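Local coordinates for protein putative acid phosphatase WZB (Escherichia coli, PDB 2WMY) that probably removes phosphate from phosphotyrosine in proteins, as a tyrosine phosphatase of the low molecular weight family, at residues 8-13 against 35-40; 111-116 against 142-147; 59-64 against 129-134. The protein carries 1 engineered substitution. All blocks are in the same frame, centred on the assembly; numbering follows the deposited sequence.

Interaction 1 (8-13 against 35-40); sequences FDSILV and SKKINS
I11 and I38 sit side by side on neighbouring parallel strands, CB of I11 4.1 Å from CG1 of I38, in the close-packed half of this contact. V13 shares their face of the sheet and meets I38 through the CG2 methyls of both residues. Helix 21-32 lies over this face: its L29 touches V13 and I38, and its S22 touches V13 and S40. Beta-branched residues suit such a place, since they favour extended backbone and fill the space between sheet and helix. Three good backbone bonds join the strands: I11 N to K37 O, N39 N to I11 O at 3.0 Å, and V13 N to N39 O at 2.7 Å. Strand 10-15, helix 21-32 and strand 37-42 form a beta-alpha-beta crossover, the unit that opens the fold of low molecular weight phosphatases, and V13 lies close before C15, the predicted nucleophile. S40 OG is hydrogen-bonded to E26 and N18.

Toward the chain start the pairing slackens. K37 N reaches D9 O in a weak bond of 3.4 Å, and K36 bridges the looser end with its aliphatic chain: CB lies 3.4 Å from D9 O, and CD runs on to F8 O. The bend at chi4 (-50°) leaves NZ of K36 4.5 Å from OD1 of D9, too far for a salt bridge. Without the chain beyond CB, as in an alanine here, the F8 carbonyl would probably lose its aliphatic cover and the D9 carboxylate its nearby positive charge. On the other face, the exposed K37 folds CE to 3.7 Å from S10 OG, while its NZ bonds to Q81 O.

Interaction 2 (111-116 against 142-147); sequences GHWLDS and KRWAEK
W113 drives the edge of its indole into the face of W144, an edge-to-face pair whose planes stand at 73°. The approach is led by NE1 of W113, 3.3 Å from CD2 of W144 and over the centre of the ring system, with CD1 of W113 beside it. A nitrogen carrying a proton suits this position, because the polar edge of one indole meets the electron-rich face of the other.

A lysine uses one face of W113. K147 bends at chi2 (-69°), which lays its chain across the indole: CG is 3.7 Å from W113 CE2, and CE stands over the six-membered ring, 3.8 Å from its centroid, in a CH-pi contact. NZ lies farther off-centre, at 4.6 Å from that centroid, as a cation-pi partner. The opposite face of W113 is covered by CD2 of its neighbour H112, so the indole is sandwiched.

The polar part belongs to R143. Its extended chain takes NH1 to the carbonyl oxygen of W113, 2.9 Å away; the acceptor lies in the guanidinium plane, though the donor is tilted 27° from the carbonyl plane. NH1 also has a weak bond to a water that accepts from D115 N. CD2 of L114 packs 3.8 Å from CD of R143, so an aliphatic branch covers a flat face of the guanidinium while its edge makes the polar bond.

A type I turn from G111 to L114 presents H112, W113 and L114 to the helix just beyond strand 107-109. W144 NE1 bonds to L109 O at the end of that edge strand, and L114 touches Q139 and A140, so the loop rests along the C-terminal part of helix 127-147.

Interaction 3 (59-64 against 129-134); sequences AEKNGL and AFDSVY
The end of helix 53-61 faces helix 127-147, A59 and Y134 being nearest with CA atoms 7.5 Å apart, and closes in a Schellman motif in which L64 N bonds to A59 O and G63 N to E60 O; the positive phi of G63 favours glycine. Y134 carries most of the contact. Chi1 of Y134, -175°, swings CG opposite its own amide nitrogen and carries the ring across to N62, whose amide stacks over one face with the planes 21° apart, CG of N62 lying 3.5 Å from CE2 of Y134. ND2 of N62 bonds to V58 O, which probably helps hold the amide in this orientation. L64 places CD2 at the ring edge, 3.9 Å from Y134 CE1, an apolar contact suited to a leucine buried against L28 of helix 21-32.

Nearer the surface, K61 stretches to D131 and forms a salt bridge, NZ to OD1 2.7 Å. The lysine approaches the syn side of OD1, 27° out of the carboxylate plane. A water donates to the same OD1 and accepts from N62 ND2, while another water, 2.8 Å from Y134 OH, makes a weak bond to N62 O.

D131 OD1 is thus gripped by both the lysine and a water, which would probably favour its charged form, and the buried tyrosine keeps its hydroxyl hydrated while its ring packs against V58 of helix 53-61 and I24 and L28 of helix 21-32.

How the interactions relate
Interaction 1 belongs to the sheet and, on its helix-covered face, to the core; interactions 2 and 3 lie farther out, where aromatic rings, buried or partly so, meet charged and hydrated groups. Both of these use helix 127-147, interaction 3 near its beginning and interaction 2 at its end, with centres about 18 Å apart. Helix 21-32 links interactions 1 and 3, packing on the sheet and also touching L64 and Y134. The chemistry follows the place: main-chain bonds and aliphatic methyls between strands, indole packing with an arginine-to-carbonyl bond in 111-116 against 142-147, and an amide-ring stack, salt bridge and waters in 59-64 against 129-134.

Interaction 1 (8-13 against 35-40)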
loop_
_atom_site.group_PDB
_atom_site.type_symbol
_atom_site.label_atom_id
_atom_site.label_comp_id
_atom_site.label_asym_id
_atom_site.label_seq_id
_atom_site.Cartn_x
_atom_site.Cartn_y
_atom_site.Cartn_z
ATOM N N PHE A 8 2.725 -2.474 -16.998
ATOM C CA PHE A 8 2.832 -2.683 -15.551
ATOM C C PHE A 8 1.955 -3.840 -15.079
ATOM O O PHE A 8 0.768 -3.663 -14.803
ATOM C CB PHE A 8 2.451 -1.411 -14.791
ATOM C CG PHE A 8 3.286 -0.225 -15.150
ATOM C CD1 PHE A 8 4.541 -0.056 -14.595
ATOM C CD2 PHE A 8 2.820 0.718 -16.049
ATOM C CE1 PHE A 8 5.316 1.037 -14.927
ATOM C CE2 PHE A 8 3.588 1.809 -16.383
ATOM C CZ PHE A 8 4.838 1.969 -15.822
ATOM N N ASP A 9 2.546 -5.024 -14.979
ATOM C CA ASP A 9 1.772 -6.216 -14.668
ATOM C C ASP A 9 1.914 -6.608 -13.202
ATOM O O ASP A 9 1.081 -7.334 -12.666
ATOM C CB ASP A 9 2.197 -7.374 -15.575
ATOM C CG ASP A 9 1.110 -8.422 -15.733
ATOM O OD1 ASP A 9 0.014 -8.247 -15.158
ATOM O OD2 ASP A 9 1.351 -9.424 -16.439
ATOM N N SER A 10 2.977 -6.127 -12.565
ATOM C CA SER A 10 3.233 -6.412 -11.158
ATOM C C SER A 10 3.204 -5.124 -10.343
ATOM O O SER A 10 3.795 -4.118 -10.742
ATOM C CB SER A 10 4.597 -7.082 -10.997
ATOM O OG SER A 10 4.778 -8.111 -11.957
ATOM N N ILE A 11 2.521 -5.154 -9.201
ATOM C CA ILE A 11 2.457 -3.985 -8.323
ATOM C C ILE A 11 2.858 -4.303 -6.877
ATOM O O ILE A 11 2.328 -5.237 -6.259
ATOM C CB ILE A 11 1.054 -3.342 -8.315
ATOM C CG1 ILE A 11 0.582 -3.026 -9.735
ATOM C CG2 ILE A 11 1.050 -2.072 -7.468
ATOM C CD1 ILE A 11 -0.813 -2.423 -9.765
ATOM N N LEU A 12 3.799 -3.526 -6.347
ATOM C CA LEU A 12 4.183 -3.630 -4.942
ATOM C C LEU A 12 3.678 -2.408 -4.181
ATOM O O LEU A 12 4.115 -1.282 -4.434
ATOM C CB LEU A 12 5.707 -3.759 -4.798
ATOM C CG LEU A 12 6.235 -4.030 -3.378
ATOM C CD1 LEU A 12 5.744 -5.377 -2.829
ATOM C CD2 LEU A 12 7.754 -3.968 -3.341
ATOM N N VAL A 13 2.750 -2.630 -3.255
ATOM C CA VAL A 13 2.223 -1.558 -2.415
ATOM C C VAL A 13 3.031 -1.413 -1.123
ATOM O O VAL A 13 3.257 -2.382 -0.405
ATOM C CB VAL A 13 0.737 -1.799 -2.077
ATOM C CG1 VAL A 13 0.169 -0.620 -1.293
ATOM C CG2 VAL A 13 -0.061 -2.024 -3.358
ATOM N N SER A 35 -6.272 -9.693 -12.348
ATOM C CA SER A 35 -5.346 -10.479 -13.159
ATOM C C SER A 35 -3.882 -10.157 -12.887
ATOM O O SER A 35 -2.991 -10.780 -13.462
ATOM C CB SER A 35 -5.649 -10.292 -14.646
ATOM O OG SER A 35 -5.480 -8.938 -15.025
ATOM N N LYS A 36 -3.630 -9.188 -12.013
ATOM C CA LYS A 36 -2.263 -8.748 -11.749
ATOM C C LYS A 36 -1.688 -9.345 -10.468
ATOM O O LYS A 36 -2.426 -9.660 -9.538
ATOM C CB LYS A 36 -2.194 -7.221 -11.677
ATOM C CG LYS A 36 -2.697 -6.514 -12.919
ATOM C CD LYS A 36 -2.355 -5.037 -12.869
ATOM C CE LYS A 36 -3.076 -4.261 -13.963
ATOM N NZ LYS A 36 -2.922 -4.895 -15.306
ATOM N N LYS A 37 -0.365 -9.489 -10.426
ATOM C CA LYS A 37 0.325 -9.862 -9.194
ATOM C C LYS A 37 0.482 -8.634 -8.299
ATOM O O LYS A 37 1.275 -7.735 -8.592
ATOM C CB LYS A 37 1.696 -10.471 -9.496
ATOM C CG LYS A 37 2.413 -11.013 -8.264
ATOM C CD LYS A 37 3.782 -11.606 -8.606
ATOM C CE LYS A 37 4.724 -10.546 -9.165
ATOM N NZ LYS A 37 6.142 -10.997 -9.134
ATOM N N ILE A 38 -0.284 -8.590 -7.214
ATOM C CA ILE A 38 -0.274 -7.428 -6.326
ATOM C C ILE A 38 0.069 -7.810 -4.896
ATOM O O ILE A 38 -0.668 -8.555 -4.252
ATOM C CB ILE A 38 -1.610 -6.672 -6.368
ATOM C CG1 ILE A 38 -1.870 -6.164 -7.790
ATOM C CG2 ILE A 38 -1.600 -5.505 -5.388
ATOM C CD1 ILE A 38 -3.208 -5.511 -7.979
ATOM N N ASN A 39 1.200 -7.301 -4.411
ATOM C CA ASN A 39 1.646 -7.564 -3.046
ATOM C C ASN A 39 2.092 -6.294 -2.327
ATOM O O ASN A 39 1.999 -5.200 -2.877
ATOM C CB ASN A 39 2.746 -8.627 -3.042
ATOM C CG ASN A 39 2.204 -10.017 -3.353
ATOM O OD1 ASN A 39 1.383 -10.552 -2.607
ATOM N ND2 ASN A 39 2.652 -10.601 -4.464
ATOM N N SER A 40 2.568 -6.439 -1.095
ATOM C CA SER A 40 2.831 -5.285 -0.254
ATOM C C SER A 40 3.964 -5.537 0.727
ATOM O O SER A 40 4.241 -6.678 1.090
ATOM C CB SER A 40 1.569 -4.909 0.521
ATOM O OG SER A 40 1.206 -5.950 1.406
#

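Interaction 2 (111-116 against 142-147)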
loop_
_atom_site.group_PDB
_atom_site.type_symbol
_atom_site.label_atom_id
_atom_site.label_comp_id
_atom_site.label_asym_id
_atom_site.label_seq_id
_atom_site.Cartn_x
_atom_site.Cartn_y
_atom_site.Cartn_z
ATOM N N GLY A 111 -1.414 7.715 -3.597
ATOM C CA GLY A 111 -2.424 8.726 -3.834
ATOM C C GLY A 111 -2.008 9.745 -4.883
ATOM O O GLY A 111 -2.410 10.908 -4.815
ATOM N N HIS A 112 -1.211 9.308 -5.855
ATOM C CA HIS A 112 -0.710 10.221 -6.882
ATOM C C HIS A 112 -1.837 10.978 -7.568
ATOM O O HIS A 112 -1.692 12.152 -7.885
ATOM C CB HIS A 112 0.116 9.485 -7.942
ATOM C CG HIS A 112 0.575 10.372 -9.057
ATOM N ND1 HIS A 112 1.754 11.086 -9.003
ATOM C CD2 HIS A 112 -0.001 10.689 -10.242
ATOM C CE1 HIS A 112 1.890 11.794 -10.110
ATOM N NE2 HIS A 112 0.836 11.574 -10.878
ATOM N N TRP A 113 -2.959 10.296 -7.779
ATOM C CA TRP A 113 -4.075 10.842 -8.537
ATOM C C TRP A 113 -5.077 11.632 -7.695
ATOM O O TRP A 113 -6.081 12.115 -8.212
ATOM C CB TRP A 113 -4.770 9.710 -9.298
ATOM C CG TRP A 113 -3.803 8.983 -10.178
ATOM C CD1 TRP A 113 -3.368 7.694 -10.039
ATOM C CD2 TRP A 113 -3.119 9.517 -11.316
ATOM N NE1 TRP A 113 -2.464 7.394 -11.028
ATOM C CE2 TRP A 113 -2.297 8.495 -11.828
ATOM C CE3 TRP A 113 -3.133 10.761 -11.961
ATOM C CZ2 TRP A 113 -1.492 8.675 -12.952
ATOM C CZ3 TRP A 113 -2.328 10.940 -13.082
ATOM C CH2 TRP A 113 -1.519 9.902 -13.562
ATOM N N LEU A 114 -4.797 11.764 -6.402
ATOM C CA LEU A 114 -5.647 12.538 -5.503
ATOM C C LEU A 114 -5.130 13.970 -5.388
ATOM O O LEU A 114 -3.937 14.218 -5.565
ATOM C CB LEU A 114 -5.694 11.883 -4.122
ATOM C CG LEU A 114 -6.197 10.440 -4.107
ATOM C CD1 LEU A 114 -6.293 9.913 -2.679
ATOM C CD2 LEU A 114 -7.540 10.350 -4.812
ATOM N N ASP A 115 -6.029 14.908 -5.094
ATOM C CA ASP A 115 -5.649 16.315 -4.956
ATOM C C ASP A 115 -4.520 16.465 -3.945
ATOM O O ASP A 115 -3.478 17.052 -4.243
ATOM C CB ASP A 115 -6.855 17.173 -4.562
ATOM C CG ASP A 115 -7.805 17.414 -5.727
ATOM O OD1 ASP A 115 -7.362 17.319 -6.895
ATOM O OD2 ASP A 115 -8.994 17.703 -5.474
ATOM N N SER A 116 -4.735 15.936 -2.745
ATOM C CA SER A 116 -3.644 15.747 -1.803
ATOM C C SER A 116 -3.164 14.305 -1.946
ATOM O O SER A 116 -3.971 13.380 -1.935
ATOM C CB SER A 116 -4.098 16.035 -0.376
ATOM O OG SER A 116 -3.011 15.926 0.523
ATOM N N LYS A 142 -9.217 3.356 -6.871
ATOM C CA LYS A 142 -10.104 3.436 -8.028
ATOM C C LYS A 142 -9.416 4.192 -9.158
ATOM O O LYS A 142 -9.477 3.790 -10.312
ATOM C CB LYS A 142 -11.438 4.105 -7.665
ATOM C CG LYS A 142 -12.339 3.257 -6.772
ATOM C CD LYS A 142 -13.544 4.049 -6.264
ATOM C CE LYS A 142 -14.339 3.254 -5.234
ATOM N NZ LYS A 142 -15.348 4.086 -4.505
ATOM N N ARG A 143 -8.749 5.285 -8.818
ATOM C CA ARG A 143 -8.094 6.097 -9.838
ATOM C C ARG A 143 -6.858 5.425 -10.433
ATOM O O ARG A 143 -6.621 5.532 -11.631
ATOM C CB ARG A 143 -7.775 7.490 -9.300
ATOM C CG ARG A 143 -9.018 8.214 -8.808
ATOM C CD ARG A 143 -8.728 9.635 -8.353
ATOM N NE ARG A 143 -9.968 10.328 -8.013
ATOM C CZ ARG A 143 -10.050 11.619 -7.714
ATOM N NH1 ARG A 143 -8.962 12.378 -7.713
ATOM N NH2 ARG A 143 -11.227 12.153 -7.422
ATOM N N TRP A 144 -6.084 4.717 -9.611
ATOM C CA TRP A 144 -4.963 3.945 -10.148
ATOM C C TRP A 144 -5.466 2.854 -11.084
ATOM O O TRP A 144 -4.828 2.549 -12.084
ATOM C CB TRP A 144 -4.075 3.356 -9.042
ATOM C CG TRP A 144 -2.844 4.184 -8.765
ATOM C CD1 TRP A 144 -2.519 4.809 -7.599
ATOM C CD2 TRP A 144 -1.785 4.482 -9.688
ATOM N NE1 TRP A 144 -1.321 5.475 -7.735
ATOM C CE2 TRP A 144 -0.850 5.286 -9.007
ATOM C CE3 TRP A 144 -1.542 4.148 -11.025
ATOM C CZ2 TRP A 144 0.313 5.765 -9.618
ATOM C CZ3 TRP A 144 -0.380 4.621 -11.629
ATOM C CH2 TRP A 144 0.528 5.424 -10.926
ATOM N N ALA A 145 -6.625 2.287 -10.773
ATOM C CA ALA A 145 -7.188 1.227 -11.601
ATOM C C ALA A 145 -7.679 1.784 -12.932
ATOM O O ALA A 145 -7.553 1.131 -13.966
ATOM C CB ALA A 145 -8.310 0.517 -10.876
ATOM N N GLU A 146 -8.234 2.993 -12.903
ATOM C CA GLU A 146 -8.687 3.645 -14.123
ATOM C C GLU A 146 -7.511 3.827 -15.080
ATOM O O GLU A 146 -7.654 3.682 -16.290
ATOM C CB GLU A 146 -9.336 4.994 -13.805
ATOM C CG GLU A 146 -10.685 4.885 -13.107
ATOM C CD GLU A 146 -11.124 6.192 -12.454
ATOM O OE1 GLU A 146 -12.269 6.250 -11.947
ATOM O OE2 GLU A 146 -10.322 7.156 -12.442
ATOM N N LYS A 147 -6.345 4.125 -14.519
ATOM C CA LYS A 147 -5.145 4.369 -15.308
ATOM C C LYS A 147 -4.562 3.091 -15.902
ATOM O O LYS A 147 -4.176 3.058 -17.070
ATOM C CB LYS A 147 -4.089 5.072 -14.456
ATOM C CG LYS A 147 -4.412 6.517 -14.161
ATOM C CD LYS A 147 -4.328 7.352 -15.421
ATOM C CE LYS A 147 -4.795 8.776 -15.174
ATOM N NZ LYS A 147 -4.667 9.611 -16.403
HETATM O O HOH W 1 -8.988 14.277 -5.468
#

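Interaction 3 (59-64 against 129-134)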
loop_
_atom_site.group_PDB
_atom_site.type_symbol
_atom_site.label_atom_id
_atom_site.label_comp_id
_atom_site.label_asym_id
_atom_site.label_seq_id
_atom_site.Cartn_x
_atom_site.Cartn_y
_atom_site.Cartn_z
ATOM N N ALA A 59 -11.600 -2.317 7.564
ATOM C CA ALA A 59 -11.691 -3.079 6.332
ATOM C C ALA A 59 -12.995 -3.876 6.284
ATOM O O ALA A 59 -13.798 -3.717 5.359
ATOM C CB ALA A 59 -10.496 -3.996 6.192
ATOM N N GLU A 60 -13.211 -4.731 7.278
ATOM C CA GLU A 60 -14.418 -5.561 7.282
ATOM C C GLU A 60 -15.688 -4.711 7.293
ATOM O O GLU A 60 -16.653 -5.010 6.591
ATOM C CB GLU A 60 -14.408 -6.557 8.445
ATOM C CG GLU A 60 -13.539 -7.777 8.167
ATOM C CD GLU A 60 -13.412 -8.704 9.358
ATOM O OE1 GLU A 60 -14.230 -8.589 10.298
ATOM O OE2 GLU A 60 -12.490 -9.550 9.349
ATOM N N LYS A 61 -15.670 -3.650 8.091
ATOM C CA LYS A 61 -16.760 -2.680 8.122
ATOM C C LYS A 61 -17.133 -2.223 6.715
ATOM O O LYS A 61 -18.304 -1.956 6.435
ATOM C CB LYS A 61 -16.358 -1.486 8.987
ATOM C CG LYS A 61 -17.312 -0.313 8.975
ATOM C CD LYS A 61 -16.896 0.679 10.049
ATOM C CE LYS A 61 -17.224 2.104 9.661
ATOM N NZ LYS A 61 -16.605 3.059 10.619
ATOM N N ASN A 62 -16.139 -2.150 5.834
ATOM C CA ASN A 62 -16.363 -1.794 4.432
ATOM C C ASN A 62 -16.391 -2.995 3.473
ATOM O O ASN A 62 -16.301 -2.831 2.258
ATOM C CB ASN A 62 -15.321 -0.775 3.957
ATOM C CG ASN A 62 -15.565 0.624 4.516
ATOM O OD1 ASN A 62 -16.209 1.461 3.880
ATOM N ND2 ASN A 62 -15.055 0.877 5.710
ATOM N N GLY A 63 -16.505 -4.200 4.023
ATOM C CA GLY A 63 -16.646 -5.395 3.208
ATOM C C GLY A 63 -15.355 -5.863 2.568
ATOM O O GLY A 63 -15.374 -6.630 1.603
ATOM N N LEU A 64 -14.229 -5.404 3.111
ATOM C CA LEU A 64 -12.922 -5.772 2.576
ATOM C C LEU A 64 -12.210 -6.765 3.492
ATOM O O LEU A 64 -12.164 -6.573 4.705
ATOM C CB LEU A 64 -12.051 -4.528 2.368
ATOM C CG LEU A 64 -10.688 -4.824 1.735
ATOM C CD1 LEU A 64 -10.839 -5.386 0.300
ATOM C CD2 LEU A 64 -9.781 -3.595 1.766
ATOM N N ALA A 129 -9.872 8.014 12.282
ATOM C CA ALA A 129 -8.674 8.218 11.468
ATOM C C ALA A 129 -8.525 7.066 10.482
ATOM O O ALA A 129 -8.092 7.257 9.343
ATOM C CB ALA A 129 -7.400 8.305 12.320
ATOM N N PHE A 130 -8.894 5.869 10.929
ATOM C CA PHE A 130 -8.886 4.696 10.065
ATOM C C PHE A 130 -9.987 4.757 8.997
ATOM O O PHE A 130 -9.762 4.374 7.859
ATOM C CB PHE A 130 -8.984 3.414 10.894
ATOM C CG PHE A 130 -7.659 2.933 11.403
ATOM C CD1 PHE A 130 -6.928 1.996 10.694
ATOM C CD2 PHE A 130 -7.130 3.436 12.581
ATOM C CE1 PHE A 130 -5.698 1.564 11.158
ATOM C CE2 PHE A 130 -5.907 3.013 13.047
ATOM C CZ PHE A 130 -5.185 2.079 12.337
ATOM N N ASP A 131 -11.170 5.244 9.363
ATOM C CA ASP A 131 -12.225 5.476 8.382
ATOM C C ASP A 131 -11.705 6.404 7.296
ATOM O O ASP A 131 -11.915 6.181 6.104
ATOM C CB ASP A 131 -13.435 6.126 9.050
ATOM C CG ASP A 131 -14.186 5.171 9.948
ATOM O OD1 ASP A 131 -14.375 4.008 9.539
ATOM O OD2 ASP A 131 -14.593 5.583 11.058
ATOM N N SER A 132 -11.015 7.451 7.737
ATOM C CA SER A 132 -10.506 8.478 6.851
ATOM C C SER A 132 -9.420 7.914 5.931
ATOM O O SER A 132 -9.491 8.061 4.718
ATOM C CB SER A 132 -9.992 9.662 7.677
ATOM O OG SER A 132 -9.296 10.589 6.869
ATOM N N VAL A 133 -8.432 7.237 6.505
ATOM C CA VAL A 133 -7.395 6.602 5.696
ATOM C C VAL A 133 -7.964 5.559 4.726
ATOM O O VAL A 133 -7.538 5.486 3.572
ATOM C CB VAL A 133 -6.284 5.987 6.570
ATOM C CG1 VAL A 133 -5.284 5.222 5.708
ATOM C CG2 VAL A 133 -5.579 7.082 7.354
ATOM N N TYR A 134 -8.932 4.767 5.183
ATOM C CA TYR A 134 -9.581 3.803 4.298
ATOM C C TYR A 134 -10.181 4.470 3.061
ATOM O O TYR A 134 -9.989 4.005 1.929
ATOM C CB TYR A 134 -10.680 3.013 5.016
ATOM C CG TYR A 134 -11.258 1.931 4.129
ATOM C CD1 TYR A 134 -10.692 0.663 4.096
ATOM C CD2 TYR A 134 -12.331 2.190 3.286
ATOM C CE1 TYR A 134 -11.203 -0.337 3.275
ATOM C CE2 TYR A 134 -12.848 1.202 2.463
ATOM C CZ TYR A 134 -12.275 -0.062 2.462
ATOM O OH TYR A 134 -12.772 -1.055 1.648
HETATM O O HOH W 2 -15.196 3.321 7.082
HETATM O O HOH W 3 -14.907 -0.814 -0.160
#